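Local atomic coordinates of amino acid adenylation domain-containing protein (Bacillus stratosphericus LAMA 585, PDB entry 6ULY), a protein that probably selects an alpha-keto acid and activates it with ATP as an acyl adenylate, serving as the first adenylation domain of a nonribosomal depsipeptide synthetase. Residues Q74-H79 against R243-D248; T128-I133 against V153-T158; V395-E400 against I407-I412. One frame throughout, in Å; residues are numbered along the deposited sequence.

Contact 1. Residues Q74-H79 against R243-D248. With SO4 (sulfate ion), chain D.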
ATOM      1  N   GLN A  74       2.214  -9.405  23.220  1.00 47.47           N
ATOM      2  CA  GLN A  74       3.074 -10.340  22.484  1.00 43.29           C
ATOM      3  C   GLN A  74       3.034 -11.656  23.259  1.00 50.05           C
ATOM      4  O   GLN A  74       3.892 -11.918  24.105  1.00 47.90           O
ATOM      5  CB  GLN A  74       4.491  -9.799  22.339  1.00 46.07           C
ATOM      6  CG  GLN A  74       4.629  -8.710  21.288  1.00 48.42           C
ATOM      7  CD  GLN A  74       4.513  -9.252  19.879  1.00 46.41           C
ATOM      8  OE1 GLN A  74       5.518  -9.582  19.250  1.00 42.49           O
ATOM      9  NE2 GLN A  74       3.286  -9.356  19.380  1.00 43.70           N
ATOM     10  N   PHE A  75       2.033 -12.480  22.959  1.00 47.72           N
ATOM     11  CA  PHE A  75       1.731 -13.663  23.748  1.00 47.79           C
ATOM     12  C   PHE A  75       1.781 -14.920  22.896  1.00 53.46           C
ATOM     13  O   PHE A  75       1.425 -14.902  21.714  1.00 45.65           O
ATOM     14  CB  PHE A  75       0.348 -13.557  24.404  1.00 41.31           C
ATOM     15  CG  PHE A  75       0.296 -12.577  25.533  1.00 44.91           C
ATOM     16  CD1 PHE A  75       0.824 -12.901  26.771  1.00 45.20           C
ATOM     17  CD2 PHE A  75      -0.272 -11.329  25.355  1.00 44.55           C
ATOM     18  CE1 PHE A  75       0.784 -11.997  27.812  1.00 47.17           C
ATOM     19  CE2 PHE A  75      -0.315 -10.419  26.393  1.00 47.92           C
ATOM     20  CZ  PHE A  75       0.212 -10.752  27.623  1.00 45.35           C
ATOM     21  N   SER A  76       2.245 -16.006  23.518  1.00 49.95           N
ATOM     22  CA  SER A  76       2.041 -17.355  23.019  1.00 53.15           C
ATOM     23  C   SER A  76       1.027 -18.134  23.843  1.00 46.83           C
ATOM     24  O   SER A  76       0.484 -19.126  23.348  1.00 50.72           O
ATOM     25  CB  SER A  76       3.368 -18.126  23.006  1.00 54.77           C
ATOM     26  OG  SER A  76       3.915 -18.216  24.312  1.00 56.39           O
ATOM     27  N   SER A  77       0.751 -17.703  25.070  1.00 46.90           N
ATOM     28  CA  SER A  77      -0.160 -18.401  25.967  1.00 50.05           C
ATOM     29  C   SER A  77      -1.527 -17.728  25.942  1.00 42.62           C
ATOM     30  O   SER A  77      -1.635 -16.528  26.213  1.00 40.92           O
ATOM     31  CB  SER A  77       0.388 -18.418  27.393  1.00 43.94           C
ATOM     32  OG  SER A  77      -0.661 -18.640  28.319  1.00 41.76           O
ATOM     33  N   ASN A  78      -2.565 -18.511  25.638  1.00 41.05           N
ATOM     34  CA  ASN A  78      -3.930 -18.005  25.734  1.00 45.23           C
ATOM     35  C   ASN A  78      -4.257 -17.567  27.155  1.00 48.47           C
ATOM     36  O   ASN A  78      -4.874 -16.517  27.363  1.00 44.92           O
ATOM     37  CB  ASN A  78      -4.919 -19.075  25.270  1.00 45.33           C
ATOM     38  CG  ASN A  78      -4.876 -19.297  23.774  1.00 51.03           C
ATOM     39  OD1 ASN A  78      -4.680 -18.357  23.000  1.00 59.18           O
ATOM     40  ND2 ASN A  78      -5.058 -20.544  23.356  1.00 51.78           N
ATOM     41  N   HIS A  79      -3.852 -18.364  28.149  1.00 45.31           N
ATOM     42  CA  HIS A  79      -4.145 -18.031  29.538  1.00 46.12           C
ATOM     43  C   HIS A  79      -3.589 -16.660  29.903  1.00 44.68           C
ATOM     44  O   HIS A  79      -4.298 -15.813  30.461  1.00 38.71           O
ATOM     45  CB  HIS A  79      -3.571 -19.108  30.462  1.00 50.50           C
ATOM     46  CG  HIS A  79      -3.687 -18.781  31.917  1.00 53.50           C
ATOM     47  ND1 HIS A  79      -4.784 -19.133  32.675  1.00 62.35           N
ATOM     48  CD2 HIS A  79      -2.842 -18.135  32.756  1.00 57.94           C
ATOM     49  CE1 HIS A  79      -4.608 -18.722  33.918  1.00 60.60           C
ATOM     50  NE2 HIS A  79      -3.439 -18.111  33.993  1.00 67.10           N
ATOM     51  N   ARG A 243     -10.244 -22.781  25.018  1.00 43.06           N
ATOM     52  CA  ARG A 243      -9.213 -22.179  24.187  1.00 45.44           C
ATOM     53  C   ARG A 243      -8.119 -23.201  23.915  1.00 50.53           C
ATOM     54  O   ARG A 243      -7.630 -23.858  24.841  1.00 50.21           O
ATOM     55  CB  ARG A 243      -8.626 -20.940  24.867  1.00 49.49           C
ATOM     56  CG  ARG A 243      -9.505 -19.689  24.777  1.00 49.40           C
ATOM     57  CD  ARG A 243      -9.651 -19.179  23.343  1.00 41.64           C
ATOM     58  NE  ARG A 243      -8.392 -19.222  22.602  1.00 49.27           N
ATOM     59  CZ  ARG A 243      -8.232 -18.778  21.358  1.00 47.37           C
ATOM     60  NH1 ARG A 243      -9.249 -18.236  20.696  1.00 43.81           N
ATOM     61  NH2 ARG A 243      -7.044 -18.876  20.777  1.00 45.86           N
ATOM     62  N   ALA A 244      -7.754 -23.342  22.643  1.00 48.43           N
ATOM     63  CA  ALA A 244      -6.622 -24.153  22.226  1.00 47.53           C
ATOM     64  C   ALA A 244      -5.601 -23.273  21.517  1.00 47.28           C
ATOM     65  O   ALA A 244      -5.921 -22.190  21.019  1.00 46.57           O
ATOM     66  CB  ALA A 244      -7.063 -25.297  21.305  1.00 48.75           C
ATOM     67  N   ARG A 245      -4.360 -23.747  21.485  1.00 45.68           N
ATOM     68  CA  ARG A 245      -3.303 -23.027  20.795  1.00 50.66           C
ATOM     69  C   ARG A 245      -3.408 -23.253  19.295  1.00 52.69           C
ATOM     70  O   ARG A 245      -3.639 -24.375  18.833  1.00 50.16           O
ATOM     71  CB  ARG A 245      -1.928 -23.460  21.298  1.00 50.22           C
ATOM     72  CG  ARG A 245      -1.665 -23.089  22.748  1.00 54.72           C
ATOM     73  CD  ARG A 245      -0.211 -22.692  22.966  1.00 58.38           C
ATOM     74  NE  ARG A 245       0.076 -22.403  24.370  1.00 63.04           N
ATOM     75  CZ  ARG A 245       1.249 -21.972  24.826  1.00 61.02           C
ATOM     76  NH1 ARG A 245       2.258 -21.771  23.990  1.00 63.26           N
ATOM     77  NH2 ARG A 245       1.414 -21.740  26.123  1.00 55.35           N
ATOM     78  N   THR A 246      -3.254 -22.167  18.536  1.00 44.78           N
ATOM     79  CA  THR A 246      -3.316 -22.260  17.082  1.00 49.82           C
ATOM     80  C   THR A 246      -2.274 -23.233  16.549  1.00 48.96           C
ATOM     81  O   THR A 246      -2.557 -24.030  15.647  1.00 44.11           O
ATOM     82  CB  THR A 246      -3.112 -20.878  16.465  1.00 51.62           C
ATOM     83  OG1 THR A 246      -3.952 -19.927  17.131  1.00 44.65           O
ATOM     84  CG2 THR A 246      -3.439 -20.899  14.972  1.00 49.93           C
ATOM     85  N   ASP A 247      -1.059 -23.181  17.096  1.00 53.88           N
ATOM     86  CA  ASP A 247       0.000 -24.073  16.637  1.00 57.97           C
ATOM     87  C   ASP A 247      -0.431 -25.530  16.722  1.00 55.76           C
ATOM     88  O   ASP A 247      -0.138 -26.326  15.822  1.00 50.83           O
ATOM     89  CB  ASP A 247       1.266 -23.844  17.464  1.00 56.95           C
ATOM     90  CG  ASP A 247       1.668 -22.383  17.519  1.00 80.86           C
ATOM     91  OD1 ASP A 247       0.860 -21.560  18.003  1.00 85.92           O
ATOM     92  OD2 ASP A 247       2.790 -22.058  17.082  1.00 90.29           O
ATOM     93  N   ASP A 248      -1.141 -25.899  17.795  1.00 52.37           N
ATOM     94  CA  ASP A 248      -1.524 -27.294  17.979  1.00 50.78           C
ATOM     95  C   ASP A 248      -2.491 -27.760  16.899  1.00 51.01           C
ATOM     96  O   ASP A 248      -2.489 -28.942  16.537  1.00 50.30           O
ATOM     97  CB  ASP A 248      -2.141 -27.506  19.363  1.00 51.84           C
ATOM     98  CG  ASP A 248      -1.186 -27.157  20.490  1.00 55.48           C
ATOM     99  OD1 ASP A 248      -1.662 -26.754  21.574  1.00 61.69           O
ATOM    100  OD2 ASP A 248       0.041 -27.267  20.290  1.00 55.44           O
TER
HETATM  101  S   SO4 D 702      -2.175 -21.682  27.375  1.00 65.43           S
HETATM  102  O1  SO4 D 702      -0.959 -21.082  27.866  1.00 50.45           O
HETATM  103  O2  SO4 D 702      -2.294 -21.504  25.951  1.00 66.76           O
HETATM  104  O3  SO4 D 702      -3.296 -21.061  28.020  1.00 71.46           O
HETATM  105  O4  SO4 D 702      -2.196 -23.078  27.664  1.00 64.23           O
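Asn-78 and Arg-243 form the tight, buried half of this contact, a worked example of how one amide can join two loop-to-helix turns. With CG anti to its own carbonyl carbon (chi1 -72°), Asn-78 sends its amide across to the other segment. There ND2 donates a weak hydrogen bond to the carbonyl O of Ala-244 at 3.0 Å, and OD1 accepts a second weak one, 3.3 Å from NH2 of Arg-243. The amide and guanidinium planes stand 83° apart, with ND2 lying at the guanidinium's edge. Arg-243 folds back at chi2 and chi3 to get there, and its NH2 finds a stronger partner in the carbonyl of Met-219.

The other half is looser and partly exposed, and a sulfate ion, probably from the crystallisation liquor, occupies it. The guanidinium of Arg-245 lies under the backbone of residues 76-77: the O of Ser-76 stands 3.1 Å above its plane, too poorly angled to bond. Along its edge the group turns to the anion, NE giving a hydrogen bond to sulfate O2 at 3.0 Å and NH2 one to O1 at 3.0 Å. From the opposite segment the backbone N of His-79 meets O3 at 2.8 Å, with the N of Asn-78 and OG of Ser-77 also donating. Such a helix N-terminus, its first amides pointing outward, is a classic anion site, and Ser-77 additionally N-caps helix 78-91 through Ala-80.

The contact thus joins the start of helix 78-91, after strand 70-74, to the turn between strand 240-243 and helix 246-251, with Tyr-34 of strand 31-35 packed against Asn-78 and Arg-243.

Contact 2. Residues T128-I133 against V153-T158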
ATOM      1  N   THR A 128       3.997  -9.864  27.622  1.00 47.73           N
ATOM      2  CA  THR A 128       4.267 -11.122  26.942  1.00 51.07           C
ATOM      3  C   THR A 128       4.293 -12.256  27.962  1.00 53.92           C
ATOM      4  O   THR A 128       3.905 -12.085  29.122  1.00 55.51           O
ATOM      5  CB  THR A 128       5.587 -11.035  26.162  1.00 47.95           C
ATOM      6  OG1 THR A 128       5.965 -12.339  25.703  1.00 52.32           O
ATOM      7  CG2 THR A 128       6.692 -10.467  27.039  1.00 48.84           C
ATOM      8  N   ASP A 129       4.747 -13.421  27.507  1.00 58.85           N
ATOM      9  CA  ASP A 129       4.871 -14.635  28.297  1.00 50.10           C
ATOM     10  C   ASP A 129       6.294 -14.824  28.802  1.00 53.27           C
ATOM     11  O   ASP A 129       7.249 -14.242  28.283  1.00 49.74           O
ATOM     12  CB  ASP A 129       4.498 -15.858  27.459  1.00 50.01           C
ATOM     13  CG  ASP A 129       3.054 -15.879  27.092  1.00 52.79           C
ATOM     14  OD1 ASP A 129       2.236 -15.465  27.936  1.00 62.56           O
ATOM     15  OD2 ASP A 129       2.735 -16.308  25.965  1.00 52.66           O
ATOM     16  N   ASP A 130       6.431 -15.693  29.804  1.00 57.48           N
ATOM     17  CA  ASP A 130       7.763 -16.125  30.205  1.00 54.68           C
ATOM     18  C   ASP A 130       8.455 -16.876  29.073  1.00 52.71           C
ATOM     19  O   ASP A 130       9.674 -16.761  28.903  1.00 53.63           O
ATOM     20  CB  ASP A 130       7.680 -16.999  31.458  1.00 55.85           C
ATOM     21  CG  ASP A 130       7.468 -16.189  32.730  1.00 57.21           C
ATOM     22  OD1 ASP A 130       8.118 -15.134  32.889  1.00 57.95           O
ATOM     23  OD2 ASP A 130       6.657 -16.614  33.578  1.00 62.75           O
ATOM     24  N   SER A 131       7.692 -17.630  28.279  1.00 49.96           N
ATOM     25  CA  SER A 131       8.256 -18.367  27.154  1.00 54.23           C
ATOM     26  C   SER A 131       8.705 -17.463  26.010  1.00 57.89           C
ATOM     27  O   SER A 131       9.424 -17.935  25.123  1.00 64.10           O
ATOM     28  CB  SER A 131       7.233 -19.383  26.636  1.00 55.36           C
ATOM     29  OG  SER A 131       6.164 -18.736  25.966  1.00 64.88           O
ATOM     30  N   LEU A 132       8.307 -16.186  26.004  1.00 55.37           N
ATOM     31  CA  LEU A 132       8.679 -15.258  24.944  1.00 51.06           C
ATOM     32  C   LEU A 132       9.504 -14.068  25.406  1.00 52.03           C
ATOM     33  O   LEU A 132      10.099 -13.394  24.558  1.00 54.71           O
ATOM     34  CB  LEU A 132       7.429 -14.702  24.244  1.00 53.90           C
ATOM     35  CG  LEU A 132       6.706 -15.575  23.220  1.00 57.95           C
ATOM     36  CD1 LEU A 132       5.489 -14.826  22.696  1.00 54.80           C
ATOM     37  CD2 LEU A 132       7.626 -15.962  22.073  1.00 59.89           C
ATOM     38  N   ILE A 133       9.551 -13.778  26.706  1.00 52.62           N
ATOM     39  CA  ILE A 133      10.135 -12.513  27.144  1.00 52.64           C
ATOM     40  C   ILE A 133      11.595 -12.411  26.726  1.00 51.28           C
ATOM     41  O   ILE A 133      12.080 -11.321  26.402  1.00 58.52           O
ATOM     42  CB  ILE A 133       9.969 -12.338  28.667  1.00 51.44           C
ATOM     43  CG1 ILE A 133      10.441 -10.943  29.087  1.00 56.00           C
ATOM     44  CG2 ILE A 133      10.738 -13.416  29.416  1.00 57.31           C
ATOM     45  CD1 ILE A 133      10.086 -10.573  30.507  1.00 63.93           C
ATOM     46  N   VAL A 153       3.607 -11.771  32.174  1.00 42.68           N
ATOM     47  CA  VAL A 153       2.333 -11.780  32.884  1.00 46.89           C
ATOM     48  C   VAL A 153       2.339 -12.774  34.042  1.00 50.49           C
ATOM     49  O   VAL A 153       1.843 -12.464  35.128  1.00 50.44           O
ATOM     50  CB  VAL A 153       1.197 -12.078  31.888  1.00 47.31           C
ATOM     51  CG1 VAL A 153      -0.059 -12.521  32.619  1.00 52.10           C
ATOM     52  CG2 VAL A 153       0.912 -10.855  31.031  1.00 50.38           C
ATOM     53  N   GLU A 154       2.870 -13.980  33.834  1.00 46.81           N
ATOM     54  CA  GLU A 154       2.857 -14.998  34.887  1.00 55.50           C
ATOM     55  C   GLU A 154       3.398 -14.481  36.214  1.00 49.33           C
ATOM     56  O   GLU A 154       2.731 -14.675  37.242  1.00 50.26           O
ATOM     57  CB  GLU A 154       3.641 -16.234  34.427  1.00 46.57           C
ATOM     58  CG  GLU A 154       2.977 -17.021  33.302  1.00 50.35           C
ATOM     59  CD  GLU A 154       3.387 -16.534  31.917  1.00 53.76           C
ATOM     60  OE1 GLU A 154       3.876 -15.392  31.806  1.00 48.05           O
ATOM     61  OE2 GLU A 154       3.227 -17.301  30.943  1.00 52.59           O
ATOM     62  N   PRO A 155       4.552 -13.818  36.273  1.00 51.66           N
ATOM     63  CA  PRO A 155       4.987 -13.222  37.546  1.00 57.14           C
ATOM     64  C   PRO A 155       3.929 -12.356  38.215  1.00 61.36           C
ATOM     65  O   PRO A 155       3.872 -12.305  39.451  1.00 62.32           O
ATOM     66  CB  PRO A 155       6.208 -12.389  37.137  1.00 63.23           C
ATOM     67  CG  PRO A 155       6.714 -13.030  35.894  1.00 61.75           C
ATOM     68  CD  PRO A 155       5.502 -13.546  35.179  1.00 53.82           C
ATOM     69  N   MET A 156       3.091 -11.666  37.435  1.00 60.46           N
ATOM     70  CA  MET A 156       2.071 -10.804  38.025  1.00 57.65           C
ATOM     71  C   MET A 156       0.943 -11.610  38.650  1.00 55.80           C
ATOM     72  O   MET A 156       0.274 -11.120  39.566  1.00 54.23           O
ATOM     73  CB  MET A 156       1.510  -9.853  36.966  1.00 53.80           C
ATOM     74  CG  MET A 156       2.556  -8.984  36.295  1.00 53.98           C
ATOM     75  SD  MET A 156       1.907  -7.926  34.982  1.00 53.78           S
ATOM     76  CE  MET A 156       3.416  -7.199  34.356  1.00 49.32           C
ATOM     77  N   LEU A 157       0.718 -12.840  38.179  1.00 56.01           N
ATOM     78  CA  LEU A 157      -0.357 -13.659  38.724  1.00 58.63           C
ATOM     79  C   LEU A 157      -0.155 -13.989  40.195  1.00 58.09           C
ATOM     80  O   LEU A 157      -1.094 -14.470  40.838  1.00 58.67           O
ATOM     81  CB  LEU A 157      -0.492 -14.961  37.929  1.00 58.86           C
ATOM     82  CG  LEU A 157      -1.383 -14.936  36.685  1.00 62.17           C
ATOM     83  CD1 LEU A 157      -1.428 -16.312  36.044  1.00 59.23           C
ATOM     84  CD2 LEU A 157      -2.794 -14.468  37.022  1.00 63.28           C
ATOM     85  N   THR A 158       1.035 -13.744  40.742  1.00 59.30           N
ATOM     86  CA  THR A 158       1.322 -14.025  42.140  1.00 60.45           C
ATOM     87  C   THR A 158       1.192 -12.784  43.013  1.00 60.65           C
ATOM     88  O   THR A 158       1.708 -12.764  44.136  1.00 52.38           O
ATOM     89  CB  THR A 158       2.723 -14.622  42.281  1.00 60.72           C
ATOM     90  OG1 THR A 158       3.705 -13.582  42.186  1.00 56.92           O
ATOM     91  CG2 THR A 158       2.984 -15.655  41.193  1.00 67.11           C
TER
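Glu-154 meets the start of helix 130-137 through a bend in its side chain: CG lies anti to the carbonyl carbon (chi1 -69°), and chi2 of 89° then swings the carboxylate back toward the backbone of Asp-130. OE1 receives the N-H of Asp-130 at 3.3 Å, from above the carboxylate plane. Asp-130 starts with a similar first torsion and approaches from the opposite direction, bringing its OD2 to 3.2 Å from CB of Glu-154, while CD of Pro-155 packs against the carboxylate of Asp-130.

Acidic groups therefore gather closely here. OD2 of Asp-130 is 3.5 Å from OE1 of Glu-154, their planes 22° apart. On the inner side, OD1 of Asp-129 comes within 3.7 Å of OE2 of Glu-154 and, buried, has no partner in the model. The crowding would be expected to raise the proton affinity of one or more of these acids, although the amide of Asp-130 offsets part of the charge. The other oxygen of Asp-129, OD2, is held by the backbone N-H groups of Ser-76 and Ser-77.

A backbone bond completes the link, from N of Val-153 to O of Thr-128 at 3.1 Å. It prolongs the parallel pairing of strands 125-128 and 150-152 just where both chains leave the sheet. One then enters helix 130-137, the other a short, irregular helical stretch, with Val-153 packed between helices 46-62 and 78-91.

Contact 3. Residues V395-E400 against I407-I412. With SO4 (sulfate ion), chain K.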
ATOM      1  N   VAL A 395     -22.507  -0.625  -4.098  1.00 43.60           N
ATOM      2  CA  VAL A 395     -22.443   0.567  -4.933  1.00 44.26           C
ATOM      3  C   VAL A 395     -21.463   0.339  -6.078  1.00 47.41           C
ATOM      4  O   VAL A 395     -20.616  -0.555  -6.035  1.00 42.76           O
ATOM      5  CB  VAL A 395     -22.033   1.821  -4.129  1.00 41.64           C
ATOM      6  CG1 VAL A 395     -23.058   2.118  -3.053  1.00 43.52           C
ATOM      7  CG2 VAL A 395     -20.649   1.638  -3.520  1.00 45.46           C
ATOM      8  N   ASN A 396     -21.578   1.183  -7.105  1.00 45.80           N
ATOM      9  CA  ASN A 396     -20.775   1.044  -8.306  1.00 51.36           C
ATOM     10  C   ASN A 396     -19.563   1.976  -8.251  1.00 50.39           C
ATOM     11  O   ASN A 396     -19.253   2.575  -7.215  1.00 45.26           O
ATOM     12  CB  ASN A 396     -21.631   1.303  -9.553  1.00 54.75           C
ATOM     13  CG  ASN A 396     -22.158   2.728  -9.631  1.00 48.35           C
ATOM     14  OD1 ASN A 396     -21.685   3.629  -8.938  1.00 48.01           O
ATOM     15  ND2 ASN A 396     -23.150   2.932 -10.489  1.00 51.23           N
ATOM     16  N   HIS A 397     -18.876   2.105  -9.390  1.00 58.81           N
ATOM     17  CA  HIS A 397     -17.651   2.898  -9.460  1.00 70.80           C
ATOM     18  C   HIS A 397     -17.848   4.296  -8.881  1.00 62.33           C
ATOM     19  O   HIS A 397     -16.956   4.828  -8.211  1.00 68.09           O
ATOM     20  CB  HIS A 397     -17.184   2.982 -10.917  1.00 74.07           C
ATOM     21  CG  HIS A 397     -15.702   3.136 -11.078  1.00 98.07           C
ATOM     22  ND1 HIS A 397     -15.134   3.741 -12.179  1.00115.83           N
ATOM     23  CD2 HIS A 397     -14.672   2.749 -10.289  1.00105.15           C
ATOM     24  CE1 HIS A 397     -13.818   3.729 -12.056  1.00108.19           C
ATOM     25  NE2 HIS A 397     -13.512   3.133 -10.918  1.00108.88           N
ATOM     26  N   GLN A 398     -19.007   4.906  -9.128  1.00 53.93           N
ATOM     27  CA  GLN A 398     -19.296   6.255  -8.658  1.00 60.46           C
ATOM     28  C   GLN A 398     -20.025   6.272  -7.321  1.00 58.61           C
ATOM     29  O   GLN A 398     -20.617   7.297  -6.962  1.00 61.12           O
ATOM     30  CB  GLN A 398     -20.119   7.015  -9.700  1.00 62.10           C
ATOM     31  CG  GLN A 398     -19.368   7.320 -10.980  1.00 68.86           C
ATOM     32  CD  GLN A 398     -20.106   8.313 -11.850  1.00 73.18           C
ATOM     33  OE1 GLN A 398     -21.120   8.880 -11.438  1.00 70.55           O
ATOM     34  NE2 GLN A 398     -19.603   8.531 -13.060  1.00 78.00           N
ATOM     35  N   HIS A 399     -19.997   5.165  -6.579  1.00 55.74           N
ATOM     36  CA  HIS A 399     -20.621   5.086  -5.261  1.00 55.54           C
ATOM     37  C   HIS A 399     -22.128   5.318  -5.334  1.00 50.60           C
ATOM     38  O   HIS A 399     -22.746   5.792  -4.376  1.00 44.64           O
ATOM     39  CB  HIS A 399     -19.969   6.070  -4.286  1.00 55.22           C
ATOM     40  CG  HIS A 399     -18.551   5.727  -3.948  1.00 60.49           C
ATOM     41  ND1 HIS A 399     -17.783   6.490  -3.095  1.00 67.52           N
ATOM     42  CD2 HIS A 399     -17.765   4.698  -4.343  1.00 63.35           C
ATOM     43  CE1 HIS A 399     -16.584   5.946  -2.979  1.00 71.10           C
ATOM     44  NE2 HIS A 399     -16.548   4.857  -3.726  1.00 65.48           N
ATOM     45  N   GLU A 400     -22.728   4.976  -6.472  1.00 50.39           N
ATOM     46  CA  GLU A 400     -24.176   4.998  -6.624  1.00 53.77           C
ATOM     47  C   GLU A 400     -24.762   3.644  -6.246  1.00 43.29           C
ATOM     48  O   GLU A 400     -24.201   2.594  -6.576  1.00 42.84           O
ATOM     49  CB  GLU A 400     -24.559   5.347  -8.064  1.00 53.10           C
ATOM     50  CG  GLU A 400     -24.236   6.781  -8.463  1.00 56.12           C
ATOM     51  CD  GLU A 400     -24.405   7.031  -9.952  1.00 61.50           C
ATOM     52  OE1 GLU A 400     -24.389   6.053 -10.731  1.00 55.54           O
ATOM     53  OE2 GLU A 400     -24.551   8.210 -10.340  1.00 73.03           O
ATOM     54  N   ILE A 407     -22.926  -7.143  -8.977  1.00 46.69           N
ATOM     55  CA  ILE A 407     -21.657  -7.103  -8.261  1.00 49.71           C
ATOM     56  C   ILE A 407     -21.169  -5.665  -8.170  1.00 45.13           C
ATOM     57  O   ILE A 407     -21.034  -4.973  -9.185  1.00 45.96           O
ATOM     58  CB  ILE A 407     -20.617  -7.997  -8.950  1.00 46.34           C
ATOM     59  CG1 ILE A 407     -21.017  -9.471  -8.807  1.00 54.85           C
ATOM     60  CG2 ILE A 407     -19.234  -7.744  -8.350  1.00 42.98           C
ATOM     61  CD1 ILE A 407     -20.108 -10.439  -9.536  1.00 51.77           C
ATOM     62  N   GLY A 408     -20.897  -5.213  -6.950  1.00 50.00           N
ATOM     63  CA  GLY A 408     -20.371  -3.881  -6.731  1.00 45.55           C
ATOM     64  C   GLY A 408     -19.550  -3.799  -5.461  1.00 46.93           C
ATOM     65  O   GLY A 408     -19.147  -4.827  -4.906  1.00 43.84           O
ATOM     66  N   ARG A 409     -19.300  -2.583  -4.986  1.00 46.43           N
ATOM     67  CA  ARG A 409     -18.474  -2.358  -3.807  1.00 46.63           C
ATOM     68  C   ARG A 409     -19.326  -2.459  -2.548  1.00 43.73           C
ATOM     69  O   ARG A 409     -20.324  -1.742  -2.407  1.00 39.10           O
ATOM     70  CB  ARG A 409     -17.796  -0.993  -3.891  1.00 47.87           C
ATOM     71  CG  ARG A 409     -16.725  -0.923  -4.955  1.00 51.20           C
ATOM     72  CD  ARG A 409     -16.726   0.417  -5.684  1.00 62.58           C
ATOM     73  NE  ARG A 409     -15.591   0.520  -6.596  1.00 72.16           N
ATOM     74  CZ  ARG A 409     -15.548  -0.026  -7.808  1.00 80.20           C
ATOM     75  NH1 ARG A 409     -16.584  -0.720  -8.265  1.00 67.33           N
ATOM     76  NH2 ARG A 409     -14.468   0.120  -8.563  1.00 82.04           N
ATOM     77  N   VAL A 410     -18.919  -3.335  -1.632  1.00 39.28           N
ATOM     78  CA  VAL A 410     -19.658  -3.558  -0.396  1.00 40.04           C
ATOM     79  C   VAL A 410     -19.352  -2.431   0.579  1.00 40.07           C
ATOM     80  O   VAL A 410     -18.186  -2.095   0.813  1.00 43.98           O
ATOM     81  CB  VAL A 410     -19.299  -4.922   0.221  1.00 44.47           C
ATOM     82  CG1 VAL A 410     -20.123  -5.166   1.484  1.00 42.13           C
ATOM     83  CG2 VAL A 410     -19.500  -6.043  -0.788  1.00 41.01           C
ATOM     84  N   GLN A 411     -20.397  -1.857   1.163  1.00 34.37           N
ATOM     85  CA  GLN A 411     -20.245  -0.829   2.177  1.00 37.10           C
ATOM     86  C   GLN A 411     -21.099  -1.192   3.379  1.00 34.38           C
ATOM     87  O   GLN A 411     -22.143  -1.837   3.245  1.00 38.00           O
ATOM     88  CB  GLN A 411     -20.642   0.557   1.645  1.00 36.55           C
ATOM     89  CG  GLN A 411     -19.714   1.092   0.563  1.00 39.89           C
ATOM     90  CD  GLN A 411     -20.025   2.533   0.186  1.00 42.05           C
ATOM     91  OE1 GLN A 411     -21.127   3.027   0.430  1.00 38.65           O
ATOM     92  NE2 GLN A 411     -19.048   3.216  -0.398  1.00 47.19           N
ATOM     93  N   ILE A 412     -20.652  -0.762   4.555  1.00 30.88           N
ATOM     94  CA  ILE A 412     -21.272  -1.148   5.815  1.00 37.07           C
ATOM     95  C   ILE A 412     -21.590   0.098   6.623  1.00 33.29           C
ATOM     96  O   ILE A 412     -20.726   0.963   6.806  1.00 40.82           O
ATOM     97  CB  ILE A 412     -20.361  -2.081   6.636  1.00 35.05           C
ATOM     98  CG1 ILE A 412     -19.932  -3.293   5.809  1.00 37.26           C
ATOM     99  CG2 ILE A 412     -21.064  -2.511   7.902  1.00 36.16           C
ATOM    100  CD1 ILE A 412     -21.071  -4.189   5.398  1.00 43.38           C
TER
HETATM  101  S   SO4 K 709     -13.279   3.153  -4.556  1.00101.01           S
HETATM  102  O1  SO4 K 709     -13.319   4.283  -3.641  1.00 93.80           O
HETATM  103  O2  SO4 K 709     -12.819   3.583  -5.851  1.00113.76           O
HETATM  104  O3  SO4 K 709     -14.587   2.564  -4.697  1.00 89.01           O
HETATM  105  O4  SO4 K 709     -12.379   2.170  -4.032  1.00 83.61           O
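Val-395 and Arg-409 face each other as an antiparallel hydrogen-bonded pair, with CA atoms 5.1 Å apart. The two bonds of the pair differ: N of Arg-409 meets O of Val-395 at 2.6 Å, nearly straight at 168° and in the carbonyl plane, whereas N of Val-395 reaches O of Arg-409 at 3.0 Å, tilted from the carbonyl plane of Arg-409. Beyond the pair, residues 396-399 make a type I turn. Asn-396 secures it by taking the N-H of Glu-400 on OD1 at 3.0 Å, with a weak bond from the backbone N of Gln-398.

Both side chains of the pair point to the same face of the sheet, where Gln-411 joins them. CG2 of Val-395 packs 3.8 Å from NE2 of Gln-411, the side chains crossing at about a right angle. The amide is held by Arg-393 and His-439, and its NE2 also lies over the face of the His-399 ring.

Arg-409, bent at chi2 (141°), runs along the turn instead of projecting straight from the strand. Its guanidinium lies beneath CA of His-397, and NE, at the edge, gives a hydrogen bond to a sulfate ion, O3 being 3.0 Å away. The same O3 receives NE2 of His-399 at 3.2 Å, and Lys-112 of the second subunit also bonds the ion, so positive or potentially positive groups from two chains collect around one anion.

The arrangement is that of a beta-hairpin joined by a long loop: strands 391-395 and 408-413 are neighbours in the five-stranded antiparallel sheet of this adenylation domain.

Taken from the N terminus, the chain first passes residues 74-79, whose partner comes only at 243-248. Contact 1 therefore closes a long loop that joins the ends of two inner strands, 70-74 of the seven-stranded sheet and 240-243 of the nine-stranded one. Contact 2 closes a short loop of its own within that span, beside the end strand 150-152 of the seven-stranded sheet. The two touch directly, through Asp-129 and the backbone of residues 76-77. Contact 3 follows in series, closing a local hairpin in the antiparallel sheet on the opposite side of the chain's centre, its own centre about 38 Å from that of contact 1 and 47 Å from that of contact 2.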